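Local coordinates for protein angiotensin-converting enzyme (Anopheles gambiae, PDB 6S1Y) that probably cleaves dipeptides from the C-terminal ends of peptides as a zinc-dependent metallopeptidase of the angiotensin-converting enzyme family, at residues T276-M279 / I280-Y284; D294-F297 / T298-N301; R350-F353 / V354-E358. All coordinates share one frame; numbering follows the deposited sequence.

Contact 1: T276-M279 / I280-Y284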
ATOM      1  N   THR A 276     -19.145   1.562 -10.984  1.00 47.74           N
ATOM      2  CA  THR A 276     -18.722   0.437 -11.795  1.00 49.84           C
ATOM      3  C   THR A 276     -19.670   0.215 -12.963  1.00 51.98           C
ATOM      4  O   THR A 276     -19.229   0.036 -14.107  1.00 50.86           O
ATOM      5  CB  THR A 276     -18.623  -0.837 -10.960  1.00 48.70           C
ATOM      6  OG1 THR A 276     -17.551  -0.704 -10.016  1.00 48.04           O
ATOM      7  CG2 THR A 276     -18.362  -2.041 -11.866  1.00 46.70           C
ATOM      8  N   ASP A 277     -20.980   0.202 -12.698  1.00 51.05           N
ATOM      9  CA  ASP A 277     -21.933  -0.093 -13.761  1.00 53.50           C
ATOM     10  C   ASP A 277     -21.895   0.960 -14.868  1.00 54.25           C
ATOM     11  O   ASP A 277     -22.105   0.635 -16.041  1.00 54.20           O
ATOM     12  CB  ASP A 277     -23.350  -0.206 -13.196  1.00 55.39           C
ATOM     13  CG  ASP A 277     -23.526  -1.418 -12.300  1.00 62.43           C
ATOM     14  OD1 ASP A 277     -22.603  -2.263 -12.229  1.00 59.84           O
ATOM     15  OD2 ASP A 277     -24.592  -1.522 -11.649  1.00 69.36           O
ATOM     16  N   GLU A 278     -21.639   2.225 -14.527  1.00 55.39           N
ATOM     17  CA  GLU A 278     -21.517   3.251 -15.559  1.00 54.77           C
ATOM     18  C   GLU A 278     -20.212   3.106 -16.325  1.00 54.81           C
ATOM     19  O   GLU A 278     -20.167   3.375 -17.530  1.00 55.24           O
ATOM     20  CB  GLU A 278     -21.600   4.640 -14.942  1.00 56.48           C
ATOM     21  CG  GLU A 278     -23.003   5.055 -14.611  1.00 61.78           C
ATOM     22  CD  GLU A 278     -23.840   5.246 -15.865  1.00 66.26           C
ATOM     23  OE1 GLU A 278     -23.285   5.741 -16.873  1.00 66.29           O
ATOM     24  OE2 GLU A 278     -25.038   4.890 -15.848  1.00 68.87           O
ATOM     25  N   MET A 279     -19.131   2.704 -15.640  1.00 52.46           N
ATOM     26  CA  MET A 279     -17.879   2.445 -16.346  1.00 53.02           C
ATOM     27  C   MET A 279     -18.078   1.360 -17.396  1.00 51.90           C
ATOM     28  O   MET A 279     -17.678   1.511 -18.555  1.00 52.15           O
ATOM     29  CB  MET A 279     -16.774   2.023 -15.372  1.00 50.54           C
ATOM     30  CG  MET A 279     -16.228   3.092 -14.458  1.00 49.49           C
ATOM     31  SD  MET A 279     -15.137   2.295 -13.213  1.00 49.40           S
ATOM     32  CE  MET A 279     -13.590   2.133 -14.111  1.00 49.49           C
ATOM     33  N   ILE A 280     -18.685   0.248 -16.993  1.00 52.76           N
ATOM     34  CA  ILE A 280     -18.949  -0.842 -17.924  1.00 54.44           C
ATOM     35  C   ILE A 280     -19.844  -0.361 -19.054  1.00 55.41           C
ATOM     36  O   ILE A 280     -19.561  -0.583 -20.237  1.00 58.24           O
ATOM     37  CB  ILE A 280     -19.576  -2.031 -17.174  1.00 53.94           C
ATOM     38  CG1 ILE A 280     -18.517  -2.693 -16.294  1.00 53.59           C
ATOM     39  CG2 ILE A 280     -20.200  -3.020 -18.137  1.00 53.91           C
ATOM     40  CD1 ILE A 280     -19.092  -3.636 -15.257  1.00 53.54           C
ATOM     41  N   ARG A 281     -20.945   0.303 -18.697  1.00 55.33           N
ATOM     42  CA  ARG A 281     -21.950   0.726 -19.666  1.00 55.64           C
ATOM     43  C   ARG A 281     -21.388   1.732 -20.662  1.00 57.98           C
ATOM     44  O   ARG A 281     -21.850   1.791 -21.809  1.00 58.33           O
ATOM     45  CB  ARG A 281     -23.138   1.316 -18.901  1.00 59.00           C
ATOM     46  CG  ARG A 281     -24.352   1.618 -19.727  1.00 67.23           C
ATOM     47  CD  ARG A 281     -25.369   2.434 -18.926  1.00 72.94           C
ATOM     48  NE  ARG A 281     -24.915   3.811 -18.730  1.00 76.88           N
ATOM     49  CZ  ARG A 281     -24.931   4.751 -19.673  1.00 78.30           C
ATOM     50  NH1 ARG A 281     -25.375   4.474 -20.893  1.00 79.60           N
ATOM     51  NH2 ARG A 281     -24.491   5.975 -19.400  1.00 76.53           N
ATOM     52  N   GLN A 282     -20.412   2.543 -20.249  1.00 55.32           N
ATOM     53  CA  GLN A 282     -19.754   3.475 -21.150  1.00 51.05           C
ATOM     54  C   GLN A 282     -18.571   2.835 -21.890  1.00 53.26           C
ATOM     55  O   GLN A 282     -17.740   3.555 -22.465  1.00 52.01           O
ATOM     56  CB  GLN A 282     -19.313   4.723 -20.373  1.00 51.44           C
ATOM     57  CG  GLN A 282     -20.456   5.721 -20.137  1.00 51.28           C
ATOM     58  CD  GLN A 282     -20.113   6.855 -19.185  1.00 53.69           C
ATOM     59  OE1 GLN A 282     -19.059   7.497 -19.303  1.00 52.61           O
ATOM     60  NE2 GLN A 282     -21.012   7.112 -18.224  1.00 55.61           N
ATOM     61  N   GLY A 283     -18.487   1.506 -21.901  1.00 51.66           N
ATOM     62  CA  GLY A 283     -17.417   0.825 -22.619  1.00 52.94           C
ATOM     63  C   GLY A 283     -16.013   1.171 -22.168  1.00 51.21           C
ATOM     64  O   GLY A 283     -15.093   1.242 -22.991  1.00 52.08           O
ATOM     65  N   TYR A 284     -15.820   1.377 -20.872  1.00 51.84           N
ATOM     66  CA  TYR A 284     -14.483   1.599 -20.352  1.00 50.28           C
ATOM     67  C   TYR A 284     -13.607   0.371 -20.548  1.00 46.81           C
ATOM     68  O   TYR A 284     -14.057  -0.771 -20.446  1.00 47.14           O
ATOM     69  CB  TYR A 284     -14.529   1.924 -18.863  1.00 50.02           C
ATOM     70  CG  TYR A 284     -14.631   3.379 -18.529  1.00 49.84           C
ATOM     71  CD1 TYR A 284     -15.791   4.086 -18.785  1.00 52.68           C
ATOM     72  CD2 TYR A 284     -13.589   4.034 -17.914  1.00 52.48           C
ATOM     73  CE1 TYR A 284     -15.896   5.412 -18.460  1.00 51.71           C
ATOM     74  CE2 TYR A 284     -13.686   5.365 -17.575  1.00 53.47           C
ATOM     75  CZ  TYR A 284     -14.841   6.048 -17.857  1.00 53.04           C
ATOM     76  OH  TYR A 284     -14.935   7.378 -17.523  1.00 53.70           O
TER
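Glu278 OE1 is gripped by two side chains from the following turn. Arg281 NH2 donates at 2.8 Å to the syn lone pair of OE1, which lies close to the guanidinium plane; this is the strong arm of a salt bridge, to which Arg281 NE adds weak bonds to both carboxylate oxygens. Gln282 NE2 meets the same OE1 at 3.0 Å, nearly head-on to its C-O bond. The Glu278 chain bends at chi2 (-67°), which turns the carboxylate forward, to lie alongside Arg281, with the two charged planes 55° apart. Gln282 NE2 also bonds to Gly405 O, so this amide ties the helix end to a neighbouring loop.

On the buried side, Met279 lies against one face of the Tyr284 ring. Its CG stands 4.3 Å above the ring plane, over the centre, while Met289 and Leu406 touch both side chains. At a more exposed position, Thr276 CG2 packs alongside Ile280 CD1, one turn along the helix, at 3.8 Å.

The backbone shows how helix 276-281 ends. Tyr284 N reaches back to Met279 O at 3.0 Å and Gly283 N bonds to Ile280 O at 2.9 Å. With Gly283 at positive phi (60°) as the C-prime residue, this is a Schellman motif.

Contact 2: D294-F297 / T298-N301. With NAG (2-acetamido-2-deoxy-beta-D-glucopyranose), chain C.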
ATOM      1  N   ASP A 294      -3.786   9.774 -16.532  1.00 51.25           N
ATOM      2  CA  ASP A 294      -2.839  10.662 -17.203  1.00 52.19           C
ATOM      3  C   ASP A 294      -3.410  12.071 -17.319  1.00 51.61           C
ATOM      4  O   ASP A 294      -2.740  13.057 -16.998  1.00 51.38           O
ATOM      5  CB  ASP A 294      -2.509  10.094 -18.597  1.00 51.14           C
ATOM      6  CG  ASP A 294      -1.249  10.711 -19.219  1.00 53.90           C
ATOM      7  OD1 ASP A 294      -0.481  11.393 -18.509  1.00 53.91           O
ATOM      8  OD2 ASP A 294      -1.032  10.503 -20.441  1.00 57.72           O
ATOM      9  N   ASP A 295      -4.673  12.172 -17.747  1.00 51.50           N
ATOM     10  CA  ASP A 295      -5.319  13.478 -17.901  1.00 53.97           C
ATOM     11  C   ASP A 295      -5.382  14.244 -16.586  1.00 53.55           C
ATOM     12  O   ASP A 295      -5.208  15.467 -16.561  1.00 53.20           O
ATOM     13  CB  ASP A 295      -6.732  13.309 -18.452  1.00 53.69           C
ATOM     14  CG  ASP A 295      -7.479  14.632 -18.543  1.00 63.61           C
ATOM     15  OD1 ASP A 295      -7.131  15.464 -19.428  1.00 67.64           O
ATOM     16  OD2 ASP A 295      -8.413  14.853 -17.735  1.00 63.12           O
ATOM     17  N   PHE A 296      -5.663  13.555 -15.481  1.00 54.72           N
ATOM     18  CA  PHE A 296      -5.739  14.255 -14.203  1.00 52.42           C
ATOM     19  C   PHE A 296      -4.388  14.881 -13.872  1.00 50.74           C
ATOM     20  O   PHE A 296      -4.308  16.062 -13.519  1.00 49.95           O
ATOM     21  CB  PHE A 296      -6.207  13.295 -13.110  1.00 51.56           C
ATOM     22  CG  PHE A 296      -6.789  13.982 -11.905  1.00 51.22           C
ATOM     23  CD1 PHE A 296      -6.016  14.824 -11.132  1.00 49.66           C
ATOM     24  CD2 PHE A 296      -8.107  13.770 -11.537  1.00 51.78           C
ATOM     25  CE1 PHE A 296      -6.540  15.454 -10.030  1.00 51.24           C
ATOM     26  CE2 PHE A 296      -8.637  14.397 -10.427  1.00 51.17           C
ATOM     27  CZ  PHE A 296      -7.852  15.235  -9.673  1.00 51.20           C
ATOM     28  N   PHE A 297      -3.306  14.114 -14.029  1.00 51.95           N
ATOM     29  CA  PHE A 297      -1.976  14.653 -13.747  1.00 52.33           C
ATOM     30  C   PHE A 297      -1.624  15.807 -14.691  1.00 52.68           C
ATOM     31  O   PHE A 297      -1.027  16.803 -14.266  1.00 51.09           O
ATOM     32  CB  PHE A 297      -0.925  13.545 -13.851  1.00 52.38           C
ATOM     33  CG  PHE A 297      -0.793  12.709 -12.610  1.00 52.22           C
ATOM     34  CD1 PHE A 297      -0.178  13.223 -11.472  1.00 53.53           C
ATOM     35  CD2 PHE A 297      -1.261  11.404 -12.577  1.00 51.21           C
ATOM     36  CE1 PHE A 297      -0.054  12.451 -10.308  1.00 51.66           C
ATOM     37  CE2 PHE A 297      -1.128  10.625 -11.416  1.00 49.69           C
ATOM     38  CZ  PHE A 297      -0.524  11.154 -10.288  1.00 47.72           C
ATOM     39  N   THR A 298      -1.969  15.688 -15.978  1.00 52.08           N
ATOM     40  CA  THR A 298      -1.683  16.791 -16.903  1.00 54.37           C
ATOM     41  C   THR A 298      -2.509  18.028 -16.551  1.00 53.57           C
ATOM     42  O   THR A 298      -1.998  19.154 -16.601  1.00 53.39           O
ATOM     43  CB  THR A 298      -1.926  16.370 -18.356  1.00 52.77           C
ATOM     44  OG1 THR A 298      -3.287  15.972 -18.537  1.00 54.79           O
ATOM     45  CG2 THR A 298      -1.022  15.197 -18.737  1.00 52.94           C
ATOM     46  N   SER A 299      -3.772  17.839 -16.144  1.00 53.15           N
ATOM     47  CA  SER A 299      -4.572  18.957 -15.662  1.00 50.90           C
ATOM     48  C   SER A 299      -3.904  19.698 -14.514  1.00 53.59           C
ATOM     49  O   SER A 299      -4.281  20.841 -14.224  1.00 55.32           O
ATOM     50  CB  SER A 299      -5.943  18.463 -15.199  1.00 53.58           C
ATOM     51  OG  SER A 299      -5.895  18.067 -13.824  1.00 53.61           O
ATOM     52  N   LEU A 300      -2.949  19.070 -13.823  1.00 53.86           N
ATOM     53  CA  LEU A 300      -2.244  19.720 -12.724  1.00 54.81           C
ATOM     54  C   LEU A 300      -0.901  20.310 -13.154  1.00 57.47           C
ATOM     55  O   LEU A 300      -0.062  20.615 -12.294  1.00 56.03           O
ATOM     56  CB  LEU A 300      -2.016  18.739 -11.569  1.00 57.36           C
ATOM     57  CG  LEU A 300      -3.241  18.094 -10.910  1.00 57.00           C
ATOM     58  CD1 LEU A 300      -2.835  16.982  -9.947  1.00 54.27           C
ATOM     59  CD2 LEU A 300      -4.074  19.130 -10.180  1.00 55.55           C
ATOM     60  N   ASN A 301      -0.679  20.470 -14.465  1.00 56.61           N
ATOM     61  CA  ASN A 301       0.610  20.929 -14.983  1.00 59.01           C
ATOM     62  C   ASN A 301       1.746  20.021 -14.522  1.00 57.90           C
ATOM     63  O   ASN A 301       2.834  20.481 -14.178  1.00 59.71           O
ATOM     64  CB  ASN A 301       0.903  22.372 -14.582  1.00 66.11           C
ATOM     65  CG  ASN A 301       1.976  23.016 -15.461  1.00 72.60           C
ATOM     66  OD1 ASN A 301       1.973  22.847 -16.672  1.00 70.74           O
ATOM     67  ND2 ASN A 301       2.901  23.747 -14.836  1.00 80.53           N
TER
HETATM   68  C1  NAG C   1       3.970  24.446 -15.518  1.00 88.06           C
HETATM   69  C2  NAG C   1       3.791  25.945 -15.244  1.00 92.22           C
HETATM   70  C3  NAG C   1       4.932  26.747 -15.868  1.00 99.24           C
HETATM   71  C4  NAG C   1       6.291  26.201 -15.443  1.00106.15           C
HETATM   72  C5  NAG C   1       6.351  24.696 -15.722  1.00 99.64           C
HETATM   73  C6  NAG C   1       7.607  24.041 -15.197  1.00 97.19           C
HETATM   74  C7  NAG C   1       1.526  26.859 -14.954  1.00 80.00           C
HETATM   75  C8  NAG C   1       0.262  27.269 -15.641  1.00 76.87           C
HETATM   76  N2  NAG C   1       2.504  26.407 -15.746  1.00 86.84           N
HETATM   77  O3  NAG C   1       4.806  28.097 -15.440  1.00101.60           O
HETATM   78  O4  NAG C   1       7.333  26.885 -16.145  1.00113.37           O
HETATM   79  O5  NAG C   1       5.254  24.031 -15.075  1.00 91.50           O
HETATM   80  O6  NAG C   1       7.605  22.643 -15.456  1.00 94.31           O
HETATM   81  O7  NAG C   1       1.658  26.941 -13.736  1.00 78.61           O
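Thr298 and Ser299 turn their hydroxyls back onto carbonyls of the preceding turn, just before a Schellman motif closes helix 286-299. In that motif Asn301, at positive phi (57°), is the C-prime residue: its N bonds to Thr298 O at 2.8 Å, and Met302 N reaches back to Phe297 O.

The tightly packed side is built on Phe296. Leu300 CD1 meets the edge of its ring, 4.0 Å from Phe296 CE1, and the ring also touches those of Tyr533 and His400 and side chains of helix 381-395. Phe297 packs against Leu391 of that helix and Leu359 of helix 349-368. Ser299 OG donates to Phe296 O at 2.6 Å and has a second partner in Gln534 N.

The looser, partly exposed side carries Asp295, Thr298 and Asn301. Thr298 OG1 sits between its own N and carbonyl carbon (chi1 60°), from where it donates to Asp295 O at 2.8 Å. Ser299 N reaches that oxygen from the same face of the carbonyl plane, also at 2.8 Å. The Asp295 carboxylate itself turns to Tyr533 OH. Beyond the helix end, Asn301 bears an N-linked glycan whose first sugar is hydrogen-bonded to Lys543 NZ and Asn540 ND2; Asn301 ND2 is joined to C1 of this N-acetylglucosamine at 1.4 Å.

Contact 3: R350-F353 / V354-E358. With ZN (zinc ion), chain G; KSN ((2~{S})-2-[[(4~{S})-4-azanyl-5-oxidanyl-5-oxidanylidene-pentanoyl]amino]pentanedioic acid), chain H.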
ATOM      1  N   ARG A 350     -13.051   0.138  -7.839  1.00 47.46           N
ATOM      2  CA  ARG A 350     -11.895  -0.218  -7.016  1.00 47.73           C
ATOM      3  C   ARG A 350     -10.606  -0.150  -7.837  1.00 46.24           C
ATOM      4  O   ARG A 350      -9.652   0.545  -7.470  1.00 45.52           O
ATOM      5  CB  ARG A 350     -12.120  -1.619  -6.437  1.00 48.48           C
ATOM      6  CG  ARG A 350     -11.111  -2.097  -5.402  1.00 51.47           C
ATOM      7  CD  ARG A 350     -11.542  -3.455  -4.846  1.00 51.27           C
ATOM      8  NE  ARG A 350     -11.487  -4.515  -5.859  1.00 57.33           N
ATOM      9  CZ  ARG A 350     -12.528  -4.970  -6.557  1.00 58.61           C
ATOM     10  NH1 ARG A 350     -12.339  -5.939  -7.452  1.00 54.77           N
ATOM     11  NH2 ARG A 350     -13.762  -4.468  -6.377  1.00 57.93           N
ATOM     12  N   GLU A 351     -10.578  -0.840  -8.977  1.00 45.82           N
ATOM     13  CA  GLU A 351      -9.391  -0.857  -9.820  1.00 47.41           C
ATOM     14  C   GLU A 351      -9.081   0.528 -10.390  1.00 44.99           C
ATOM     15  O   GLU A 351      -7.911   0.874 -10.583  1.00 42.41           O
ATOM     16  CB  GLU A 351      -9.582  -1.875 -10.955  1.00 47.93           C
ATOM     17  CG  GLU A 351      -9.584  -3.349 -10.534  1.00 48.82           C
ATOM     18  CD  GLU A 351      -8.194  -3.988 -10.563  1.00 54.47           C
ATOM     19  OE1 GLU A 351      -8.052  -5.142 -10.096  1.00 62.77           O
ATOM     20  OE2 GLU A 351      -7.245  -3.349 -11.043  1.00 54.13           O
ATOM     21  N   PHE A 352     -10.103   1.335 -10.657  1.00 43.83           N
ATOM     22  CA  PHE A 352      -9.867   2.711 -11.083  1.00 44.41           C
ATOM     23  C   PHE A 352      -9.008   3.465 -10.077  1.00 44.98           C
ATOM     24  O   PHE A 352      -8.135   4.241 -10.473  1.00 43.86           O
ATOM     25  CB  PHE A 352     -11.207   3.423 -11.283  1.00 48.64           C
ATOM     26  CG  PHE A 352     -11.148   4.624 -12.192  1.00 49.18           C
ATOM     27  CD1 PHE A 352     -10.268   4.681 -13.267  1.00 52.46           C
ATOM     28  CD2 PHE A 352     -12.004   5.692 -11.987  1.00 51.92           C
ATOM     29  CE1 PHE A 352     -10.243   5.792 -14.125  1.00 54.60           C
ATOM     30  CE2 PHE A 352     -11.980   6.813 -12.837  1.00 56.68           C
ATOM     31  CZ  PHE A 352     -11.103   6.853 -13.910  1.00 52.30           C
ATOM     32  N   PHE A 353      -9.247   3.263  -8.761  1.00 45.35           N
ATOM     33  CA  PHE A 353      -8.413   3.900  -7.741  1.00 44.65           C
ATOM     34  C   PHE A 353      -7.016   3.290  -7.702  1.00 42.87           C
ATOM     35  O   PHE A 353      -6.035   4.002  -7.467  1.00 41.96           O
ATOM     36  CB  PHE A 353      -9.064   3.805  -6.342  1.00 44.33           C
ATOM     37  CG  PHE A 353     -10.338   4.572  -6.240  1.00 47.50           C
ATOM     38  CD1 PHE A 353     -10.399   5.899  -6.654  1.00 45.75           C
ATOM     39  CD2 PHE A 353     -11.502   3.954  -5.802  1.00 48.20           C
ATOM     40  CE1 PHE A 353     -11.590   6.597  -6.608  1.00 49.19           C
ATOM     41  CE2 PHE A 353     -12.692   4.646  -5.752  1.00 47.99           C
ATOM     42  CZ  PHE A 353     -12.744   5.969  -6.155  1.00 48.71           C
ATOM     43  N   VAL A 354      -6.902   1.968  -7.875  1.00 42.43           N
ATOM     44  CA  VAL A 354      -5.567   1.377  -7.965  1.00 42.76           C
ATOM     45  C   VAL A 354      -4.788   2.021  -9.110  1.00 41.65           C
ATOM     46  O   VAL A 354      -3.609   2.355  -8.964  1.00 40.48           O
ATOM     47  CB  VAL A 354      -5.652  -0.152  -8.127  1.00 40.80           C
ATOM     48  CG1 VAL A 354      -4.284  -0.718  -8.427  1.00 42.26           C
ATOM     49  CG2 VAL A 354      -6.225  -0.812  -6.853  1.00 41.15           C
ATOM     50  N   VAL A 355      -5.451   2.237 -10.257  1.00 42.59           N
ATOM     51  CA  VAL A 355      -4.800   2.902 -11.387  1.00 43.59           C
ATOM     52  C   VAL A 355      -4.141   4.190 -10.925  1.00 40.89           C
ATOM     53  O   VAL A 355      -2.943   4.413 -11.143  1.00 42.10           O
ATOM     54  CB  VAL A 355      -5.817   3.146 -12.517  1.00 44.39           C
ATOM     55  CG1 VAL A 355      -5.271   4.097 -13.575  1.00 44.85           C
ATOM     56  CG2 VAL A 355      -6.194   1.806 -13.172  1.00 41.48           C
ATOM     57  N   HIS A 356      -4.902   5.034 -10.233  1.00 42.58           N
ATOM     58  CA  HIS A 356      -4.362   6.295  -9.740  1.00 44.17           C
ATOM     59  C   HIS A 356      -3.236   6.081  -8.733  1.00 43.64           C
ATOM     60  O   HIS A 356      -2.224   6.787  -8.778  1.00 44.64           O
ATOM     61  CB  HIS A 356      -5.472   7.126  -9.109  1.00 45.34           C
ATOM     62  CG  HIS A 356      -6.410   7.718 -10.107  1.00 45.75           C
ATOM     63  ND1 HIS A 356      -7.448   7.005 -10.656  1.00 47.72           N
ATOM     64  CD2 HIS A 356      -6.452   8.947 -10.674  1.00 47.43           C
ATOM     65  CE1 HIS A 356      -8.096   7.770 -11.515  1.00 51.49           C
ATOM     66  NE2 HIS A 356      -7.513   8.954 -11.541  1.00 50.18           N
ATOM     67  N   HIS A 357      -3.400   5.143  -7.797  1.00 43.69           N
ATOM     68  CA  HIS A 357      -2.322   4.863  -6.845  1.00 44.66           C
ATOM     69  C   HIS A 357      -1.016   4.603  -7.587  1.00 43.76           C
ATOM     70  O   HIS A 357       0.030   5.188  -7.275  1.00 43.51           O
ATOM     71  CB  HIS A 357      -2.678   3.659  -5.957  1.00 42.99           C
ATOM     72  CG  HIS A 357      -1.564   3.219  -5.050  1.00 44.56           C
ATOM     73  ND1 HIS A 357      -1.383   3.734  -3.783  1.00 45.56           N
ATOM     74  CD2 HIS A 357      -0.562   2.324  -5.238  1.00 44.40           C
ATOM     75  CE1 HIS A 357      -0.318   3.176  -3.231  1.00 44.74           C
ATOM     76  NE2 HIS A 357       0.195   2.314  -4.090  1.00 44.41           N
ATOM     77  N   GLU A 358      -1.068   3.708  -8.580  1.00 43.03           N
ATOM     78  CA  GLU A 358       0.134   3.339  -9.324  1.00 44.26           C
ATOM     79  C   GLU A 358       0.658   4.504 -10.168  1.00 43.83           C
ATOM     80  O   GLU A 358       1.871   4.740 -10.221  1.00 44.27           O
ATOM     81  CB  GLU A 358      -0.167   2.120 -10.194  1.00 43.98           C
ATOM     82  CG  GLU A 358      -0.621   0.879  -9.428  1.00 43.20           C
ATOM     83  CD  GLU A 358       0.392   0.411  -8.393  1.00 44.95           C
ATOM     84  OE1 GLU A 358       1.594   0.701  -8.558  1.00 45.17           O
ATOM     85  OE2 GLU A 358      -0.014  -0.243  -7.399  1.00 46.00           O
TER
HETATM   86 ZN    ZN G 709       2.119   1.838  -3.810  1.00 45.32          ZN
HETATM   87  C10 KSN H 710       5.784  -3.476  -4.765  0.62 54.97           C
HETATM   88  C13 KSN H 710       2.140  -0.612  -4.402  0.62 46.66           C
HETATM   89  C17 KSN H 710      -2.571  -3.408  -0.828  0.62 46.93           C
HETATM   90  C02 KSN H 710      -2.496  -1.930  -1.233  0.62 47.60           C
HETATM   91  C03 KSN H 710      -1.269  -1.526  -2.064  0.62 46.92           C
HETATM   92  C04 KSN H 710      -0.539  -2.635  -2.804  0.62 46.80           C
HETATM   93  C05 KSN H 710      -0.477  -2.476  -4.345  0.62 48.20           C
HETATM   94  C07 KSN H 710       2.086  -2.160  -4.407  0.62 48.54           C
HETATM   95  C08 KSN H 710       3.285  -2.811  -5.084  0.62 49.29           C
HETATM   96  C09 KSN H 710       4.601  -2.598  -4.312  0.62 50.71           C
HETATM   97  N01 KSN H 710      -2.523  -1.074  -0.042  0.62 47.77           N
HETATM   98  N06 KSN H 710       0.787  -2.311  -5.077  0.62 47.43           N
HETATM   99  O11 KSN H 710       5.560  -4.529  -5.440  0.62 55.14           O
HETATM  100  O12 KSN H 710       6.989  -3.172  -4.461  0.62 56.73           O
HETATM  101  O14 KSN H 710       1.699   0.003  -5.412  0.62 46.20           O
HETATM  102  O15 KSN H 710       2.564   0.035  -3.425  0.62 46.88           O
HETATM  103  O16 KSN H 710      -1.488  -2.559  -4.977  0.62 47.41           O
HETATM  104  O18 KSN H 710      -3.106  -4.212  -1.639  0.62 47.97           O
HETATM  105  O19 KSN H 710      -2.143  -3.871   0.263  0.62 44.86           O
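This is an i to i+4 contact within a single helix, 349-368, the one that carries the zinc-binding HExxH motif; His356, directly before the motif's His357, meets Phe352 one turn earlier. The helical ladder continues through this stretch: Val355 N bonds to Glu351 O at 2.8 Å and His357 N to Phe353 O at 2.9 Å.

The clearest side-chain event is a T-shaped pair. His356 brings its CE1 over the centre of the Phe352 ring, 3.9 Å above the plane, with the ring planes at 81°. The same imidazole is fixed by a bond from ND1 to Phe352 O, 2.9 Å long and nearly straight at 166°, with the oxygen close to the imidazole plane. The backbone N of His356 adds a weak bond to that carbonyl. With CG beside its own backbone N (chi1 -73°), the His356 ring folds back along the helix, which brings ND1 to this oxygen. Behind the pair, Phe352 packs on Met289 and Met292 of helix 286-299, while His356 touches Ser392 and Val395 of helix 381-395.

His357 takes the other course: its CG lies anti to the backbone N, and the ring leads away from the preceding turn to the metal. Asp389 accepts from ND1 as a second-shell partner, leaving NE2 to bind the zinc ion at 2.0 Å; His361 and Glu385 complete the protein ligands. One carboxylate of the gamma-glutamyl-glutamate ligand binds the zinc ion unevenly, O15 at 1.9 Å and O14 at 2.5 Å. On the next residue of the motif, Glu358 OE2 lies 2.6 Å from ligand O14.

How the contacts relate
The three contacts come in series along the chain: 276-284 and 294-301 each hold the C-terminal end of a helix, 276-281 and the next one, 286-299, while 350-358 lies in helix 349-368. Contacts 1 and 2 do not touch; their centres are about 22 Å apart. Contact 1 reaches contact 3 through Met279 CE, 3.9 Å from Phe352 CB, although their centres are about 16 Å apart. Contact 2 lies about 15 Å from contact 3 between centres. Helix 286-299 packs on the zinc-binding helix through Met289 and Met292 on Phe352 and Phe297 on Leu359. Both helix ends, one glycosylated, lie nearer the periphery than contact 3.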